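Long-range contacts in acetyltransferase, GNAT family (Streptococcus agalactiae 2603V/R, PDB 2Q7B), which probably transfers an acetyl group from acetyl-coenzyme A to an amino group, as members of the GNAT family do: residues Y41-E46 with K100-P105; A47-K52 with E140-S145; N64-R69 with S85-R90. All blocks are in the same frame, centred on the assembly; numbering follows the deposited sequence.

Contact 1 of 3, residues Y41-E46 with K100-P105; sequences YCQNIE and KFFTYP. With FLC (citrate anion), chain C.
Cys42 and Phe102 meet where the end of helix 29-46 lies over strand 95-103: Cys42 CB packs 3.5 Å from Phe102 CD1. Cys42 SG, anti to its own carbonyl carbon (chi1 -68°), adds an oblique sulfur-aromatic contact, 5.1 Å from the Phe102 ring centroid. One residue earlier, CB and CG of Tyr41 abut the edge of the Tyr104 ring through CE1, the two ring planes being inclined at 57°. The CE2 and OH end of Tyr41 reaches Pro105, with Tyr41 CE2 3.7 Å from Pro105 CD, and Glu46 lies alongside the same proline.

At the other end, the extended side chain of Gln43 carries its amide past the tip of Phe102, almost perpendicular to the ring, and Gln43 NE2 donates to citrate OA1 at 2.8 Å. Lys100 approaches the citrate from the strand. Its NZ bonds to citrate OB1 and OA2, each at 2.8 Å, while its backbone N points to the OB1/OB2 carboxylate. Lys100 has left-handed backbone angles and is part of a beta bulge opposite strand 81-90, in the strand where GNAT enzymes characteristically have one; the bulge probably turns this amide outward.

In the second shell, Gln56 bonds to both Gln43 OE1 and Lys100 NZ and so ties together these two citrate-binding side chains; Tyr166 and Lys99 also bond to the anion. Arg108 forms a salt bridge with Glu46 OE1 and a hydrogen bond to Thr103 O, anchoring the other end. Helix 114-128 packs on Phe101 and Thr103.

The seam is therefore held by apolar and aromatic packing, with no hydrogen bond directly between its segments. Gln43 NE2 and the Lys100 amide and ammonium nitrogens converge on an anion instead; citrate, probably from the crystallisation liquor, is consistent with a pocket suited to carboxylates.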
loop_
_atom_site.group_PDB
_atom_site.type_symbol
_atom_site.label_atom_id
_atom_site.label_comp_id
_atom_site.label_asym_id
_atom_site.label_seq_id
_atom_site.Cartn_x
_atom_site.Cartn_y
_atom_site.Cartn_z
ATOM N N TYR A 41 -6.490 -0.091 7.184
ATOM C CA TYR A 41 -7.522 -0.539 8.092
ATOM C C TYR A 41 -8.023 0.619 9.013
ATOM O O TYR A 41 -9.218 0.908 9.121
ATOM C CB TYR A 41 -7.037 -1.757 8.926
ATOM C CG TYR A 41 -8.055 -2.074 9.985
ATOM C CD1 TYR A 41 -9.180 -2.834 9.686
ATOM C CD2 TYR A 41 -7.962 -1.506 11.254
ATOM C CE1 TYR A 41 -10.171 -3.055 10.637
ATOM C CE2 TYR A 41 -8.942 -1.727 12.207
ATOM C CZ TYR A 41 -10.038 -2.495 11.885
ATOM O OH TYR A 41 -10.996 -2.707 12.830
ATOM N N CYS A 42 -7.094 1.273 9.680
ATOM C CA CYS A 42 -7.424 2.328 10.614
ATOM C C CYS A 42 -8.070 3.519 9.945
ATOM O O CYS A 42 -9.050 4.042 10.444
ATOM C CB CYS A 42 -6.172 2.790 11.353
ATOM S SG CYS A 42 -5.519 1.567 12.465
ATOM N N GLN A 43 -7.514 3.951 8.816
ATOM C CA GLN A 43 -8.037 5.110 8.116
ATOM C C GLN A 43 -9.318 4.850 7.373
ATOM O O GLN A 43 -10.239 5.660 7.422
ATOM C CB GLN A 43 -7.023 5.635 7.102
ATOM C CG GLN A 43 -5.765 6.220 7.729
ATOM C CD GLN A 43 -4.761 6.738 6.711
ATOM O OE1 GLN A 43 -4.647 6.218 5.587
ATOM N NE2 GLN A 43 -3.995 7.756 7.117
ATOM N N ASN A 44 -9.372 3.711 6.691
ATOM C CA ASN A 44 -10.423 3.483 5.713
ATOM C C ASN A 44 -11.462 2.425 5.984
ATOM O O ASN A 44 -12.556 2.510 5.436
ATOM C CB ASN A 44 -9.779 3.209 4.366
ATOM C CG ASN A 44 -8.933 4.371 3.882
ATOM O OD1 ASN A 44 -9.336 5.513 4.005
ATOM N ND2 ASN A 44 -7.752 4.079 3.319
ATOM N N ILE A 45 -11.118 1.418 6.775
ATOM C CA ILE A 45 -12.077 0.373 7.121
ATOM C C ILE A 45 -12.738 0.748 8.438
ATOM O O ILE A 45 -13.957 0.774 8.545
ATOM C CB ILE A 45 -11.409 -1.020 7.186
ATOM C CG1 ILE A 45 -10.878 -1.375 5.784
ATOM C CG2 ILE A 45 -12.441 -2.072 7.671
ATOM C CD1 ILE A 45 -10.095 -2.633 5.722
ATOM N N GLU A 46 -11.919 1.096 9.423
ATOM C CA GLU A 46 -12.414 1.465 10.738
ATOM C C GLU A 46 -12.954 2.889 10.792
ATOM O O GLU A 46 -14.090 3.080 11.190
ATOM C CB GLU A 46 -11.315 1.282 11.781
ATOM C CG GLU A 46 -11.808 1.464 13.195
ATOM C CD GLU A 46 -10.717 1.382 14.223
ATOM O OE1 GLU A 46 -9.555 1.734 13.943
ATOM O OE2 GLU A 46 -11.056 0.995 15.340
ATOM N N LYS A 100 1.438 9.267 11.625
ATOM C CA LYS A 100 1.262 7.860 11.341
ATOM C C LYS A 100 1.140 7.000 12.588
ATOM O O LYS A 100 1.771 5.956 12.689
ATOM C CB LYS A 100 2.388 7.375 10.443
ATOM C CG LYS A 100 2.529 8.173 9.134
ATOM C CD LYS A 100 1.250 8.204 8.303
ATOM C CE LYS A 100 1.393 9.094 7.083
ATOM N NZ LYS A 100 0.128 9.834 6.819
ATOM N N PHE A 101 0.283 7.449 13.504
ATOM C CA PHE A 101 0.063 6.759 14.760
ATOM C C PHE A 101 -1.134 5.813 14.633
ATOM O O PHE A 101 -2.274 6.247 14.640
ATOM C CB PHE A 101 -0.109 7.790 15.860
ATOM C CG PHE A 101 -0.308 7.211 17.236
ATOM C CD1 PHE A 101 0.197 5.971 17.613
ATOM C CD2 PHE A 101 -0.881 7.998 18.202
ATOM C CE1 PHE A 101 0.024 5.505 18.886
ATOM C CE2 PHE A 101 -1.027 7.549 19.469
ATOM C CZ PHE A 101 -0.584 6.290 19.813
ATOM N N PHE A 102 -0.857 4.524 14.521
ATOM C CA PHE A 102 -1.905 3.522 14.310
ATOM C C PHE A 102 -1.653 2.276 15.128
ATOM O O PHE A 102 -0.500 1.931 15.377
ATOM C CB PHE A 102 -1.949 3.110 12.834
ATOM C CG PHE A 102 -2.188 4.258 11.887
ATOM C CD1 PHE A 102 -3.431 4.864 11.816
ATOM C CD2 PHE A 102 -1.167 4.723 11.046
ATOM C CE1 PHE A 102 -3.657 5.920 10.955
ATOM C CE2 PHE A 102 -1.400 5.774 10.184
ATOM C CZ PHE A 102 -2.643 6.376 10.146
ATOM N N THR A 103 -2.739 1.625 15.547
ATOM C CA THR A 103 -2.669 0.360 16.266
ATOM C C THR A 103 -3.867 -0.485 15.884
ATOM O O THR A 103 -4.928 0.057 15.661
ATOM C CB THR A 103 -2.706 0.545 17.823
ATOM O OG1 THR A 103 -3.882 1.260 18.189
ATOM C CG2 THR A 103 -1.517 1.312 18.338
ATOM N N TYR A 104 -3.705 -1.798 15.777
ATOM C CA TYR A 104 -4.876 -2.654 15.567
ATOM C C TYR A 104 -5.683 -2.626 16.894
ATOM O O TYR A 104 -5.090 -2.545 17.965
ATOM C CB TYR A 104 -4.518 -4.088 15.114
ATOM C CG TYR A 104 -4.208 -4.212 13.627
ATOM C CD1 TYR A 104 -5.133 -3.804 12.656
ATOM C CD2 TYR A 104 -3.002 -4.776 13.186
ATOM C CE1 TYR A 104 -4.839 -3.923 11.283
ATOM C CE2 TYR A 104 -2.707 -4.882 11.841
ATOM C CZ TYR A 104 -3.623 -4.461 10.895
ATOM O OH TYR A 104 -3.300 -4.617 9.568
ATOM N N PRO A 105 -7.028 -2.611 16.820
ATOM C CA PRO A 105 -7.885 -2.476 18.012
ATOM C C PRO A 105 -7.595 -3.323 19.224
ATOM O O PRO A 105 -7.652 -2.813 20.348
ATOM C CB PRO A 105 -9.281 -2.805 17.473
ATOM C CG PRO A 105 -9.233 -2.321 16.046
ATOM C CD PRO A 105 -7.831 -2.622 15.579
HETATM C CAC FLC C . -3.165 10.306 8.983
HETATM C CA FLC C . -3.168 11.790 9.311
HETATM C CB FLC C . -1.788 12.425 9.088
HETATM C CBC FLC C . -0.752 11.598 9.842
HETATM C CG FLC C . -1.854 13.858 9.609
HETATM C CGC FLC C . -0.653 14.745 9.302
HETATM O OA1 FLC C . -4.162 9.574 9.285
HETATM O OA2 FLC C . -2.144 9.859 8.414
HETATM O OB1 FLC C . 0.261 11.166 9.259
HETATM O OB2 FLC C . -0.965 11.340 11.039
HETATM O OG1 FLC C . -0.164 14.641 8.162
HETATM O OG2 FLC C . -0.192 15.564 10.164
HETATM O OHB FLC C . -1.456 12.427 7.696
#

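Contact 2 of 3, residues A47-K52 with E140-S145; sequences AKLDIK and EKEKRS
Lys141 turns its CG between the backbone N and the carbonyl carbon (chi1 77°), and from there the chain runs out fully extended, delivering NZ to the main chain at Ala47. In this GNAT fold the contact joins two loops: the one that leaves helix 29-46 and the one that links strand 133-139 to helix 143-150. Lys141 NZ is modelled 2.4 Å from Ala47 O, too short for an ordinary hydrogen bond; the position of the ammonium group is therefore doubtful in detail, although its pairing with this carbonyl is plausible.

The lysine chain passes Leu49 in the opposite direction, its CE 4.0 Å from Leu49 CD2, while Leu49 also touches Pro139 at the end of strand 133-139. Beside it, Ala47 directs its methyl group at a carboxylate, with CB 3.6 Å from Glu142 OE2.

Glu142 is the centre of an inverse gamma turn, closed by a weak bond of 3.1 Å from Lys143 N to Lys141 O, and occupies the N-cap position of helix 143-150. With OE2 turned to Ala47, its second oxygen faces the first turn of the helix: Ser145 OG donates to Glu142 OE1 at 3.1 Å, arriving on the anti side and 27° out of the carboxylate plane.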
loop_
_atom_site.group_PDB
_atom_site.type_symbol
_atom_site.label_atom_id
_atom_site.label_comp_id
_atom_site.label_asym_id
_atom_site.label_seq_id
_atom_site.Cartn_x
_atom_site.Cartn_y
_atom_site.Cartn_z
ATOM N N ALA A 47 -12.166 3.878 10.384
ATOM C CA ALA A 47 -12.588 5.287 10.433
ATOM C C ALA A 47 -13.272 5.816 9.163
ATOM O O ALA A 47 -13.786 6.933 9.188
ATOM C CB ALA A 47 -11.423 6.178 10.794
ATOM N N LYS A 48 -13.278 5.063 8.062
ATOM C CA LYS A 48 -13.985 5.499 6.847
ATOM C C LYS A 48 -13.584 6.908 6.340
ATOM O O LYS A 48 -14.442 7.675 5.895
ATOM C CB LYS A 48 -15.499 5.521 7.101
ATOM C CG LYS A 48 -16.098 4.357 7.896
ATOM C CD LYS A 48 -16.432 3.158 7.068
ATOM C CE LYS A 48 -17.234 2.184 7.914
ATOM N NZ LYS A 48 -17.907 1.149 7.081
ATOM N N LEU A 49 -12.296 7.242 6.399
ATOM C CA LEU A 49 -11.806 8.548 5.997
ATOM C C LEU A 49 -11.483 8.673 4.513
ATOM O O LEU A 49 -11.247 9.775 4.033
ATOM C CB LEU A 49 -10.555 8.899 6.790
ATOM C CG LEU A 49 -10.709 8.936 8.315
ATOM C CD1 LEU A 49 -9.344 8.977 8.977
ATOM C CD2 LEU A 49 -11.560 10.109 8.752
ATOM N N ASP A 50 -11.456 7.554 3.800
ATOM C CA ASP A 50 -11.142 7.532 2.366
ATOM C C ASP A 50 -9.829 8.265 2.032
ATOM O O ASP A 50 -9.790 9.146 1.184
ATOM C CB ASP A 50 -12.332 8.077 1.549
ATOM C CG ASP A 50 -12.150 7.893 0.046
ATOM O OD1 ASP A 50 -11.516 6.887 -0.365
ATOM O OD2 ASP A 50 -12.641 8.761 -0.726
ATOM N N ILE A 51 -8.754 7.885 2.714
ATOM C CA ILE A 51 -7.446 8.469 2.475
ATOM C C ILE A 51 -6.689 7.563 1.512
ATOM O O ILE A 51 -6.605 6.358 1.714
ATOM C CB ILE A 51 -6.631 8.665 3.778
ATOM C CG1 ILE A 51 -7.362 9.629 4.713
ATOM C CG2 ILE A 51 -5.234 9.198 3.453
ATOM C CD1 ILE A 51 -6.761 9.718 6.123
ATOM N N LYS A 52 -6.139 8.149 0.457
ATOM C CA LYS A 52 -5.370 7.388 -0.524
ATOM C C LYS A 52 -3.922 7.318 -0.082
ATOM O O LYS A 52 -3.415 8.239 0.581
ATOM C CB LYS A 52 -5.449 8.043 -1.906
ATOM C CG LYS A 52 -6.832 8.312 -2.459
ATOM C CD LYS A 52 -7.716 7.090 -2.553
ATOM C CE LYS A 52 -9.128 7.499 -3.046
ATOM N N GLU A 140 -11.939 15.113 13.692
ATOM C CA GLU A 140 -12.863 15.645 14.693
ATOM C C GLU A 140 -13.819 14.566 15.195
ATOM O O GLU A 140 -14.335 14.686 16.301
ATOM C CB GLU A 140 -13.646 16.859 14.156
ATOM C CG GLU A 140 -14.023 17.952 15.215
ATOM C CD GLU A 140 -15.104 17.546 16.203
ATOM N N LYS A 141 -14.039 13.507 14.413
ATOM C CA LYS A 141 -14.939 12.431 14.834
ATOM C C LYS A 141 -14.269 11.347 15.672
ATOM O O LYS A 141 -14.948 10.444 16.152
ATOM C CB LYS A 141 -15.584 11.761 13.622
ATOM C CG LYS A 141 -14.672 10.795 12.867
ATOM C CD LYS A 141 -15.411 10.189 11.701
ATOM C CE LYS A 141 -14.624 9.074 11.062
ATOM N NZ LYS A 141 -15.462 8.442 10.004
ATOM N N GLU A 142 -12.959 11.428 15.866
ATOM C CA GLU A 142 -12.242 10.369 16.569
ATOM C C GLU A 142 -12.143 10.712 18.062
ATOM O O GLU A 142 -11.105 11.150 18.557
ATOM C CB GLU A 142 -10.880 10.154 15.898
ATOM C CG GLU A 142 -10.628 8.693 15.536
ATOM C CD GLU A 142 -9.507 8.525 14.519
ATOM O OE1 GLU A 142 -8.327 8.752 14.897
ATOM O OE2 GLU A 142 -9.812 8.138 13.358
ATOM N N LYS A 143 -13.259 10.506 18.759
ATOM C CA LYS A 143 -13.387 10.802 20.187
ATOM C C LYS A 143 -12.422 9.965 21.050
ATOM O O LYS A 143 -11.801 10.491 21.991
ATOM C CB LYS A 143 -14.852 10.592 20.631
ATOM C CG LYS A 143 -15.144 10.940 22.083
ATOM N N ARG A 144 -12.313 8.669 20.729
ATOM C CA ARG A 144 -11.410 7.747 21.437
ATOM C C ARG A 144 -9.978 8.275 21.409
ATOM O O ARG A 144 -9.310 8.315 22.444
ATOM C CB ARG A 144 -11.462 6.344 20.815
ATOM N N SER A 145 -9.521 8.695 20.230
ATOM C CA SER A 145 -8.177 9.242 20.083
ATOM C C SER A 145 -8.005 10.554 20.834
ATOM O O SER A 145 -6.957 10.781 21.414
ATOM C CB SER A 145 -7.823 9.459 18.616
ATOM O OG SER A 145 -7.966 8.251 17.899
#

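Contact 3 of 3, residues N64-R69 with S85-R90; sequences NYYQNR and SIALLR
Helix 62-67 lies against strand 81-90 of the central sheet, bringing two adjacent tyrosines onto Ala87 and Leu89. Tyr66 slides its ring along the strand, with CE1 3.6 Å from Ala87 CB and its edge toward Leu88 O. Tyr65 reaches further out, where its CE1 meets Leu89 CD1 at 3.7 Å. The tyrosines also pack on each other: Tyr65 CD1 sits over the centre of the Tyr66 ring.

This is the short second helix of the GNAT fold, resting on one face of the sheet while Leu88 points away from it toward helix 114-128. Asp58 bonds to Tyr66 OH, and Phe73 meets the Tyr66 ring edge-to-face.

Past the helix, Arg69 folds back at chi3 (-64°) and grips Tyr65 O side-on through NE (2.9 Å) and NH2 (3.1 Å), the oxygen lying in the guanidinium plane. The same NH2 stands 3.4 Å above the Tyr65 ring plane, over its centre, and touches Leu89 CD1. Two waters accept bonds from Arg90, one from its N and one from its NH1, and both donate to Arg69 O; Arg90 NH2 is salt-bridged to Asp93.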
loop_
_atom_site.group_PDB
_atom_site.type_symbol
_atom_site.label_atom_id
_atom_site.label_comp_id
_atom_site.label_asym_id
_atom_site.label_seq_id
_atom_site.Cartn_x
_atom_site.Cartn_y
_atom_site.Cartn_z
ATOM N N ASN A 64 14.213 8.187 3.755
ATOM C CA ASN A 64 14.519 9.525 3.292
ATOM C C ASN A 64 13.658 10.607 3.897
ATOM O O ASN A 64 14.139 11.687 4.159
ATOM C CB ASN A 64 14.396 9.605 1.774
ATOM C CG ASN A 64 15.501 8.851 1.058
ATOM O OD1 ASN A 64 16.411 8.304 1.682
ATOM N ND2 ASN A 64 15.431 8.830 -0.263
ATOM N N TYR A 65 12.384 10.308 4.123
ATOM C CA TYR A 65 11.439 11.306 4.587
ATOM C C TYR A 65 11.568 11.536 6.080
ATOM O O TYR A 65 11.560 12.667 6.529
ATOM C CB TYR A 65 10.032 10.882 4.195
ATOM C CG TYR A 65 8.965 11.923 4.401
ATOM C CD1 TYR A 65 8.359 12.085 5.649
ATOM C CD2 TYR A 65 8.521 12.707 3.336
ATOM C CE1 TYR A 65 7.367 13.003 5.842
ATOM C CE2 TYR A 65 7.532 13.654 3.531
ATOM C CZ TYR A 65 6.965 13.789 4.779
ATOM O OH TYR A 65 5.973 14.704 5.002
ATOM N N TYR A 66 11.682 10.458 6.851
ATOM C CA TYR A 66 11.767 10.559 8.310
ATOM C C TYR A 66 13.184 10.420 8.845
ATOM O O TYR A 66 13.731 11.348 9.426
ATOM C CB TYR A 66 10.880 9.484 8.990
ATOM C CG TYR A 66 9.407 9.665 8.730
ATOM C CD1 TYR A 66 8.661 10.556 9.473
ATOM C CD2 TYR A 66 8.775 8.987 7.704
ATOM C CE1 TYR A 66 7.300 10.745 9.231
ATOM C CE2 TYR A 66 7.421 9.159 7.459
ATOM C CZ TYR A 66 6.692 10.043 8.228
ATOM O OH TYR A 66 5.360 10.227 7.953
ATOM N N GLN A 67 13.775 9.257 8.601
ATOM C CA GLN A 67 15.022 8.871 9.246
ATOM C C GLN A 67 16.266 9.663 8.873
ATOM O O GLN A 67 17.083 9.930 9.736
ATOM C CB GLN A 67 15.231 7.363 9.081
ATOM C CG GLN A 67 14.109 6.559 9.748
ATOM C CD GLN A 67 14.178 5.076 9.449
ATOM O OE1 GLN A 67 14.516 4.675 8.331
ATOM N NE2 GLN A 67 13.831 4.255 10.437
ATOM N N ASN A 68 16.398 10.046 7.607
ATOM C CA ASN A 68 17.540 10.825 7.157
ATOM C C ASN A 68 17.403 12.311 7.458
ATOM O O ASN A 68 18.344 13.059 7.240
ATOM C CB ASN A 68 17.794 10.610 5.659
ATOM C CG ASN A 68 18.268 9.191 5.342
ATOM O OD1 ASN A 68 18.654 8.426 6.234
ATOM N ND2 ASN A 68 18.256 8.845 4.062
ATOM N N ARG A 69 16.246 12.738 7.959
ATOM C CA ARG A 69 16.023 14.141 8.280
ATOM C C ARG A 69 15.742 14.354 9.760
ATOM O O ARG A 69 14.879 15.137 10.109
ATOM C CB ARG A 69 14.874 14.687 7.426
ATOM C CG ARG A 69 15.119 14.552 5.921
ATOM C CD ARG A 69 14.132 15.403 5.138
ATOM N NE ARG A 69 12.748 14.965 5.327
ATOM C CZ ARG A 69 11.664 15.668 4.972
ATOM N NH1 ARG A 69 11.776 16.862 4.399
ATOM N NH2 ARG A 69 10.443 15.179 5.191
ATOM N N SER A 85 2.167 1.519 14.662
ATOM C CA SER A 85 3.178 2.407 14.122
ATOM C C SER A 85 3.082 3.781 14.759
ATOM O O SER A 85 2.028 4.174 15.271
ATOM C CB SER A 85 3.034 2.525 12.586
ATOM O OG SER A 85 1.842 3.185 12.179
ATOM N N ILE A 86 4.203 4.500 14.757
ATOM C CA ILE A 86 4.231 5.907 15.124
ATOM C C ILE A 86 5.472 6.536 14.459
ATOM O O ILE A 86 6.458 5.861 14.226
ATOM C CB ILE A 86 4.204 6.145 16.640
ATOM C CG1 ILE A 86 3.747 7.580 16.940
ATOM C CG2 ILE A 86 5.557 5.846 17.278
ATOM C CD1 ILE A 86 3.426 7.819 18.418
ATOM N N ALA A 87 5.403 7.825 14.148
ATOM C CA ALA A 87 6.498 8.513 13.483
ATOM C C ALA A 87 6.667 9.893 14.048
ATOM O O ALA A 87 5.706 10.508 14.520
ATOM C CB ALA A 87 6.212 8.627 11.987
ATOM N N LEU A 88 7.902 10.363 13.996
ATOM C CA LEU A 88 8.254 11.708 14.390
ATOM C C LEU A 88 8.852 12.382 13.172
ATOM O O LEU A 88 9.777 11.847 12.558
ATOM C CB LEU A 88 9.250 11.713 15.566
ATOM C CG LEU A 88 9.678 13.079 16.108
ATOM C CD1 LEU A 88 10.056 13.006 17.568
ATOM C CD2 LEU A 88 10.814 13.728 15.293
ATOM N N LEU A 89 8.313 13.560 12.831
ATOM C CA LEU A 89 8.811 14.389 11.734
ATOM C C LEU A 89 9.362 15.666 12.332
ATOM O O LEU A 89 8.642 16.391 12.997
ATOM C CB LEU A 89 7.677 14.730 10.741
ATOM C CG LEU A 89 8.041 15.621 9.547
ATOM C CD1 LEU A 89 8.989 14.898 8.580
ATOM C CD2 LEU A 89 6.788 16.085 8.785
ATOM N N ARG A 90 10.643 15.946 12.106
ATOM C CA ARG A 90 11.242 17.183 12.593
ATOM C C ARG A 90 10.821 18.353 11.695
ATOM O O ARG A 90 10.932 18.276 10.470
ATOM C CB ARG A 90 12.777 17.090 12.615
ATOM C CG ARG A 90 13.460 18.408 12.929
ATOM C CD ARG A 90 14.958 18.326 12.879
ATOM N NE ARG A 90 15.522 19.650 13.124
ATOM C CZ ARG A 90 15.720 20.588 12.194
ATOM N NH1 ARG A 90 15.400 20.396 10.924
ATOM N NH2 ARG A 90 16.223 21.753 12.550
HETATM O O HOH W 1 11.971 14.396 10.013
HETATM O O HOH W 2 14.723 17.932 9.284
#

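Overall arrangement
The first segments of contacts 1 and 2 follow one another at the end of helix 29-46, and the contact centres are about 9 Å apart. The loop of contact 2 is tied back to the helix of contact 1 by two probable hydrogen bonds of 2.8 Å, Leu49 N to Gln43 O and Ile51 N to Asn44 OD1. Contact 3, about 19 Å from contact 1 between centres, shares its sheet: Ser85 N probably bonds to Phe102 O at 2.8 Å. Contacts 2 and 3 do not touch, their nearest atoms being about 11 Å apart. All three nonetheless border the citrate pocket, since contact 1 binds the anion and the side chains of Leu49 and Tyr66 each come within about 5 Å.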